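Local structure of probable dipeptidase (Pseudomonas aeruginosa, 3B40) at residues A[90-93]-A[94-97]; A[30-33]-A[34-37]; A[137-140]-A[141-144]. The protein probably acts as a metal-dependent dipeptidase of the membrane dipeptidase family, hydrolysing dipeptides. The protein carries 11 engineered substitutions. One frame throughout, in Å; residues are numbered along the deposited sequence.

How the contacts relate
Contact 1 (90-97) is two turns of helix 87-108 that carry the calcium ligand H93, and it touches both of the others. I97 CG2 lies 3.6 Å from L33 CD2 of contact 2, while A91, R92 and Q95 meet Y141, P142 and M137 of contact 3. Contacts 2 and 3 do not touch, so the helix stands between them. Contact 3 is the buried one, at the end of strand 131-138; contacts 1 and 2 each mix buried with exposed residues. Their chemistry differs accordingly: successive i to i+4 backbone bonds and a metal ligand in contact 1, paired beta turns in contact 2, and a buried amide beside a 3-10 turn in contact 3.

Contact 1 (A[90-93]-A[94-97]); sequences EARH and QQEI. With CA (calcium ion), chain F.
Two turns near the start of helix 87-108 make up this contact, and their four i to i+4 backbone bonds define it as alpha-helical. Q94 N binds E90 O at 3.0 Å and Q95 N binds A91 O at 3.1 Å; E96 N to R92 O and I97 N to H93 O continue the series, the last with an N-H...O angle of 167°. Side chains of the second turn fold back over these carbonyls. Q94 has CG anti to its carbonyl carbon (chi1 -62°), which carries the chain back along the helix: its CG reaches 3.4 Å from E90 O, and its amide carbon CD passes 3.7 Å from A91 CA. The E90 side chain crosses that of Q94 at about a right angle, with E90 CG 3.9 Å from Q94 NE2 and the carboxylate and amide planes 35° apart. R92 and Q95 instead run side by side in the same direction, meeting loosely where Q95 OE1 lies 4.2 Å from R92 CG. I97 rests CG1 on H93 O at 3.2 Å, beside the hydrogen bond that this carbonyl accepts. The imidazole of H93 leads away from the following turn, and its NE2 binds a calcium ion at 2.6 Å; D89, one turn earlier on the same face of the helix, also binds this ion. Polar ends also find partners beyond the two turns: Q94 OE1 accepts from W70 N, and E96 forms a salt bridge with R156. Around the helix, A91 packs on Y141 and Q95 on P142 of the loop after strand 131-138, Q95 and E96 meet W153 of helix 148-155, and I97 lies against L33 in the loop after strand 25-29.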
loop_
_atom_site.group_PDB
_atom_site.type_symbol
_atom_site.label_atom_id
_atom_site.label_comp_id
_atom_site.label_asym_id
_atom_site.label_seq_id
_atom_site.Cartn_x
_atom_site.Cartn_y
_atom_site.Cartn_z
ATOM N N GLU A 90 -9.294 0.631 20.131
ATOM C CA GLU A 90 -7.836 0.505 20.048
ATOM C C GLU A 90 -7.319 0.908 18.670
ATOM O O GLU A 90 -6.325 1.619 18.555
ATOM C CB GLU A 90 -7.393 -0.920 20.353
ATOM C CG GLU A 90 -5.901 -1.009 20.657
ATOM C CD GLU A 90 -5.533 -0.262 21.940
ATOM O OE1 GLU A 90 -6.314 -0.356 22.917
ATOM O OE2 GLU A 90 -4.483 0.431 21.965
ATOM N N ALA A 91 -8.005 0.435 17.630
ATOM C CA ALA A 91 -7.678 0.759 16.253
ATOM C C ALA A 91 -7.756 2.277 16.043
ATOM O O ALA A 91 -6.939 2.839 15.319
ATOM C CB ALA A 91 -8.601 -0.009 15.281
ATOM N N ARG A 92 -8.699 2.935 16.725
ATOM C CA ARG A 92 -8.813 4.414 16.717
ATOM C C ARG A 92 -7.629 5.112 17.397
ATOM O O ARG A 92 -7.147 6.146 16.934
ATOM C CB ARG A 92 -10.101 4.867 17.379
ATOM C CG ARG A 92 -11.359 4.541 16.601
ATOM C CD ARG A 92 -12.579 5.306 17.173
ATOM N NE ARG A 92 -13.785 4.836 16.498
ATOM C CZ ARG A 92 -14.761 4.139 17.077
ATOM N NH1 ARG A 92 -14.723 3.875 18.389
ATOM N NH2 ARG A 92 -15.793 3.747 16.342
ATOM N N HIS A 93 -7.161 4.537 18.496
ATOM C CA HIS A 93 -5.919 4.990 19.125
ATOM C C HIS A 93 -4.695 4.870 18.203
ATOM O O HIS A 93 -3.864 5.754 18.189
ATOM C CB HIS A 93 -5.679 4.225 20.418
ATOM C CG HIS A 93 -6.694 4.511 21.482
ATOM N ND1 HIS A 93 -6.834 3.727 22.609
ATOM C CD2 HIS A 93 -7.629 5.487 21.583
ATOM C CE1 HIS A 93 -7.806 4.211 23.360
ATOM N NE2 HIS A 93 -8.306 5.278 22.759
ATOM N N GLN A 94 -4.609 3.791 17.433
ATOM C CA GLN A 94 -3.548 3.599 16.426
ATOM C C GLN A 94 -3.601 4.733 15.369
ATOM O O GLN A 94 -2.553 5.265 14.977
ATOM C CB GLN A 94 -3.660 2.225 15.743
ATOM C CG GLN A 94 -3.511 0.997 16.667
ATOM C CD GLN A 94 -4.140 -0.302 16.115
ATOM O OE1 GLN A 94 -4.216 -0.527 14.899
ATOM N NE2 GLN A 94 -4.594 -1.169 17.029
ATOM N N GLN A 95 -4.813 5.120 14.941
ATOM C CA GLN A 95 -4.989 6.221 13.969
ATOM C C GLN A 95 -4.557 7.541 14.581
ATOM O O GLN A 95 -3.868 8.332 13.938
ATOM C CB GLN A 95 -6.439 6.387 13.522
ATOM C CG GLN A 95 -7.091 5.231 12.780
ATOM C CD GLN A 95 -8.499 5.611 12.358
ATOM O OE1 GLN A 95 -9.345 5.957 13.203
ATOM N NE2 GLN A 95 -8.766 5.551 11.060
ATOM N N GLU A 96 -4.974 7.786 15.819
ATOM C CA GLU A 96 -4.645 9.053 16.462
ATOM C C GLU A 96 -3.123 9.212 16.677
ATOM O O GLU A 96 -2.595 10.287 16.492
ATOM C CB GLU A 96 -5.399 9.214 17.772
ATOM C CG GLU A 96 -6.908 9.454 17.603
ATOM C CD GLU A 96 -7.253 10.789 16.915
ATOM O OE1 GLU A 96 -6.616 11.827 17.212
ATOM O OE2 GLU A 96 -8.181 10.796 16.082
ATOM N N ILE A 97 -2.454 8.135 17.090
ATOM C CA ILE A 97 -1.009 8.106 17.220
ATOM C C ILE A 97 -0.347 8.493 15.908
ATOM O O ILE A 97 0.534 9.362 15.888
ATOM C CB ILE A 97 -0.512 6.728 17.749
ATOM C CG1 ILE A 97 -0.969 6.563 19.218
ATOM C CG2 ILE A 97 1.040 6.600 17.616
ATOM C CD1 ILE A 97 -0.669 5.250 19.820
HETATM CA CA CA F . -10.822 5.956 23.128
#

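Contact 2 (A[30-33]-A[34-37]); sequences TVPL and DFGT. Engineered in segment 30-33: V31 (natural residue Ile), L33 (natural residue Pro).
The backbone bond from F35 N to P32 O (3.0 Å) closes a type I beta turn, P32 to F35, in the loop after strand 25-29. The donor stands 58° out of the carbonyl plane. A type II turn, D34 to T37, follows directly, and D34 O accepts twice from T37: from N at 3.1 Å and from OG1 at 2.6 Å. G36, with phi at 91°, and T37 both face N40, as in a G1 beta bulge.

Apolar contacts lie beside the first turn. P32 CD approaches F35 CB at 3.8 Å, the two side chains crossing obliquely, and CG1 of the engineered V31 meets F35 CD2 at 4.2 Å. With chi1 of F35 at -168°, CB stays beside P32 while the ring leads away to pack on I101 and M105 of helix 87-108.

Among polar side chains, D34 OD1 lies 3.6 Å from P32 CB but takes its hydrogen bond from N40 ND2.

The chemistry thus divides: backbone and hydroxyl bonds set the path of the two turns, while V31, P32 and F35 supply the apolar contacts, with F35 buried against the helix.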
loop_
_atom_site.group_PDB
_atom_site.type_symbol
_atom_site.label_atom_id
_atom_site.label_comp_id
_atom_site.label_asym_id
_atom_site.label_seq_id
_atom_site.Cartn_x
_atom_site.Cartn_y
_atom_site.Cartn_z
ATOM N N THR A 30 4.357 2.794 5.467
ATOM C CA THR A 30 3.682 2.696 6.744
ATOM C C THR A 30 4.410 3.550 7.745
ATOM O O THR A 30 5.651 3.634 7.723
ATOM C CB THR A 30 3.623 1.225 7.228
ATOM O OG1 THR A 30 2.714 0.525 6.403
ATOM C CG2 THR A 30 3.173 1.100 8.693
ATOM N N VAL A 31 3.636 4.196 8.611
ATOM C CA VAL A 31 4.177 4.914 9.787
ATOM C C VAL A 31 4.213 3.940 10.992
ATOM O O VAL A 31 3.147 3.497 11.463
ATOM C CB VAL A 31 3.276 6.144 10.152
ATOM C CG1 VAL A 31 3.891 6.981 11.312
ATOM C CG2 VAL A 31 2.976 7.011 8.932
ATOM N N PRO A 32 5.434 3.603 11.495
ATOM C CA PRO A 32 5.619 2.783 12.705
ATOM C C PRO A 32 5.086 3.554 13.902
ATOM O O PRO A 32 5.292 4.776 13.999
ATOM C CB PRO A 32 7.157 2.642 12.806
ATOM C CG PRO A 32 7.660 2.935 11.399
ATOM C CD PRO A 32 6.729 4.026 10.934
ATOM N N LEU A 33 4.397 2.873 14.805
ATOM C CA LEU A 33 3.800 3.577 15.942
ATOM C C LEU A 33 4.820 4.304 16.856
ATOM O O LEU A 33 4.463 5.201 17.605
ATOM C CB LEU A 33 2.929 2.611 16.759
ATOM C CG LEU A 33 1.654 2.242 16.002
ATOM C CD1 LEU A 33 1.053 0.912 16.506
ATOM C CD2 LEU A 33 0.663 3.400 16.110
ATOM N N ASP A 34 6.079 3.905 16.793
ATOM C CA ASP A 34 7.121 4.544 17.608
ATOM C C ASP A 34 8.014 5.478 16.784
ATOM O O ASP A 34 9.107 5.839 17.203
ATOM C CB ASP A 34 7.956 3.469 18.335
ATOM C CG ASP A 34 8.785 2.619 17.372
ATOM O OD1 ASP A 34 8.604 2.765 16.139
ATOM O OD2 ASP A 34 9.615 1.800 17.850
ATOM N N PHE A 35 7.553 5.851 15.595
ATOM C CA PHE A 35 8.343 6.672 14.696
ATOM C C PHE A 35 8.482 8.048 15.346
ATOM O O PHE A 35 7.503 8.600 15.837
ATOM C CB PHE A 35 7.611 6.790 13.353
ATOM C CG PHE A 35 8.436 7.375 12.245
ATOM C CD1 PHE A 35 9.734 6.925 12.000
ATOM C CD2 PHE A 35 7.879 8.325 11.400
ATOM C CE1 PHE A 35 10.477 7.456 10.952
ATOM C CE2 PHE A 35 8.605 8.850 10.348
ATOM C CZ PHE A 35 9.916 8.413 10.123
ATOM N N GLY A 36 9.704 8.573 15.371
ATOM C CA GLY A 36 9.985 9.837 16.026
ATOM C C GLY A 36 10.388 9.711 17.492
ATOM O O GLY A 36 10.548 10.724 18.164
ATOM N N THR A 37 10.547 8.481 17.988
ATOM C CA THR A 37 10.942 8.245 19.389
ATOM C C THR A 37 12.417 7.901 19.422
ATOM O O THR A 37 13.049 7.710 18.367
ATOM C CB THR A 37 10.154 7.091 20.067
ATOM O OG1 THR A 37 10.436 5.846 19.410
ATOM C CG2 THR A 37 8.675 7.350 20.028
#

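Contact 3 (A[137-140]-A[141-144]); sequences MLNA and YPLG
N139 and Y141 meet where strand 131-138 gives way to a 3-10 turn, their side chains side by side and pointing the same way. N139 OD1 and ND2 each lie 3.6 Å from Y141 CB, and the amide plane is turned 21° from the phenol ring. Y141 N also makes a weak bond, 3.4 Å long but nearly straight at 165°, to N139 OD1. A chi1 of -161° swings the N139 amide opposite the backbone N, placing it alongside the next turn.

One residue on, A140 O accepts from L143 N at 2.9 Å, the i to i+3 bond of the 3-10 segment 141-143, with the donor above the carbonyl plane. The same oxygen takes a second bond from a water at 2.6 Å, and this water also donates to G144 O, bridging the two ends of the turn. P142 CD lies 3.2 Å from N139 O, against that carbonyl. Apolar contact is slight: M137 CE and L143 CD1 meet tip to tip at 4.2 Å.

Further out, G69 O accepts from N139 ND2, which fixes the amide's far end, while N169 ND2 gives OD1 a weak bond. M137 and L143 both lean on W153 of helix 148-155 and on F161 of strand 160-162, and Y141 packs against F87 and V88 of helix 87-108. In the parallel sheet, L138 bonds to I67 of one neighbouring strand while M137 and N139 bond to G162 of another, consistent with the TIM-barrel fold of the M19 peptidases.

The strand end is therefore satisfied mainly by polar means: a buried amide held at its nitrogen by G69 O and only weakly at its oxygen, and a carbonyl gripped by a backbone N-H and a water, with a single apolar touch between M137 and L143.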
loop_
_atom_site.group_PDB
_atom_site.type_symbol
_atom_site.label_atom_id
_atom_site.label_comp_id
_atom_site.label_asym_id
_atom_site.label_seq_id
_atom_site.Cartn_x
_atom_site.Cartn_y
_atom_site.Cartn_z
ATOM N N MET A 137 -5.247 7.388 4.461
ATOM C CA MET A 137 -5.938 6.638 5.496
ATOM C C MET A 137 -6.221 5.302 4.837
ATOM O O MET A 137 -6.628 5.268 3.670
ATOM C CB MET A 137 -7.248 7.367 5.890
ATOM C CG MET A 137 -8.060 6.714 6.999
ATOM S SD MET A 137 -9.130 7.803 7.990
ATOM C CE MET A 137 -10.439 8.067 6.861
ATOM N N LEU A 138 -5.971 4.205 5.543
ATOM C CA LEU A 138 -6.270 2.896 4.996
ATOM C C LEU A 138 -7.002 2.120 6.065
ATOM O O LEU A 138 -6.558 2.092 7.214
ATOM C CB LEU A 138 -4.986 2.173 4.522
ATOM C CG LEU A 138 -5.077 0.797 3.840
ATOM C CD1 LEU A 138 -5.711 0.897 2.461
ATOM C CD2 LEU A 138 -3.673 0.189 3.695
ATOM N N ASN A 139 -8.145 1.551 5.678
ATOM C CA ASN A 139 -8.979 0.651 6.507
ATOM C C ASN A 139 -10.179 1.354 7.168
ATOM O O ASN A 139 -10.006 2.226 8.037
ATOM C CB ASN A 139 -8.150 -0.045 7.573
ATOM C CG ASN A 139 -8.823 -1.295 8.127
ATOM O OD1 ASN A 139 -9.817 -1.791 7.583
ATOM N ND2 ASN A 139 -8.238 -1.838 9.180
ATOM N N ALA A 140 -11.391 0.975 6.766
ATOM C CA ALA A 140 -12.607 1.562 7.363
ATOM C C ALA A 140 -12.942 1.000 8.757
ATOM O O ALA A 140 -13.797 1.549 9.451
ATOM C CB ALA A 140 -13.794 1.367 6.426
ATOM N N TYR A 141 -12.281 -0.097 9.153
ATOM C CA TYR A 141 -12.521 -0.729 10.459
ATOM C C TYR A 141 -12.580 0.251 11.663
ATOM O O TYR A 141 -13.548 0.229 12.419
ATOM C CB TYR A 141 -11.533 -1.876 10.698
ATOM C CG TYR A 141 -11.644 -2.490 12.082
ATOM C CD1 TYR A 141 -12.639 -3.445 12.366
ATOM C CD2 TYR A 141 -10.758 -2.122 13.114
ATOM C CE1 TYR A 141 -12.755 -4.013 13.635
ATOM C CE2 TYR A 141 -10.881 -2.690 14.400
ATOM C CZ TYR A 141 -11.874 -3.630 14.639
ATOM O OH TYR A 141 -11.992 -4.194 15.888
ATOM N N PRO A 142 -11.573 1.134 11.845
ATOM C CA PRO A 142 -11.678 2.034 13.007
ATOM C C PRO A 142 -12.885 2.989 13.021
ATOM O O PRO A 142 -13.222 3.536 14.085
ATOM C CB PRO A 142 -10.407 2.864 12.918
ATOM C CG PRO A 142 -9.467 2.079 12.049
ATOM C CD PRO A 142 -10.326 1.353 11.086
ATOM N N LEU A 143 -13.540 3.190 11.873
ATOM C CA LEU A 143 -14.542 4.250 11.757
ATOM C C LEU A 143 -15.958 3.844 12.195
ATOM O O LEU A 143 -16.819 4.714 12.322
ATOM C CB LEU A 143 -14.592 4.835 10.334
ATOM C CG LEU A 143 -13.334 5.246 9.556
ATOM C CD1 LEU A 143 -13.739 5.888 8.220
ATOM C CD2 LEU A 143 -12.485 6.193 10.399
ATOM N N GLY A 144 -16.218 2.553 12.395
ATOM C CA GLY A 144 -17.565 2.122 12.811
ATOM C C GLY A 144 -18.587 2.446 11.730
ATOM O O GLY A 144 -18.263 2.361 10.544
HETATM O O HOH W 1 -16.096 0.360 9.551
#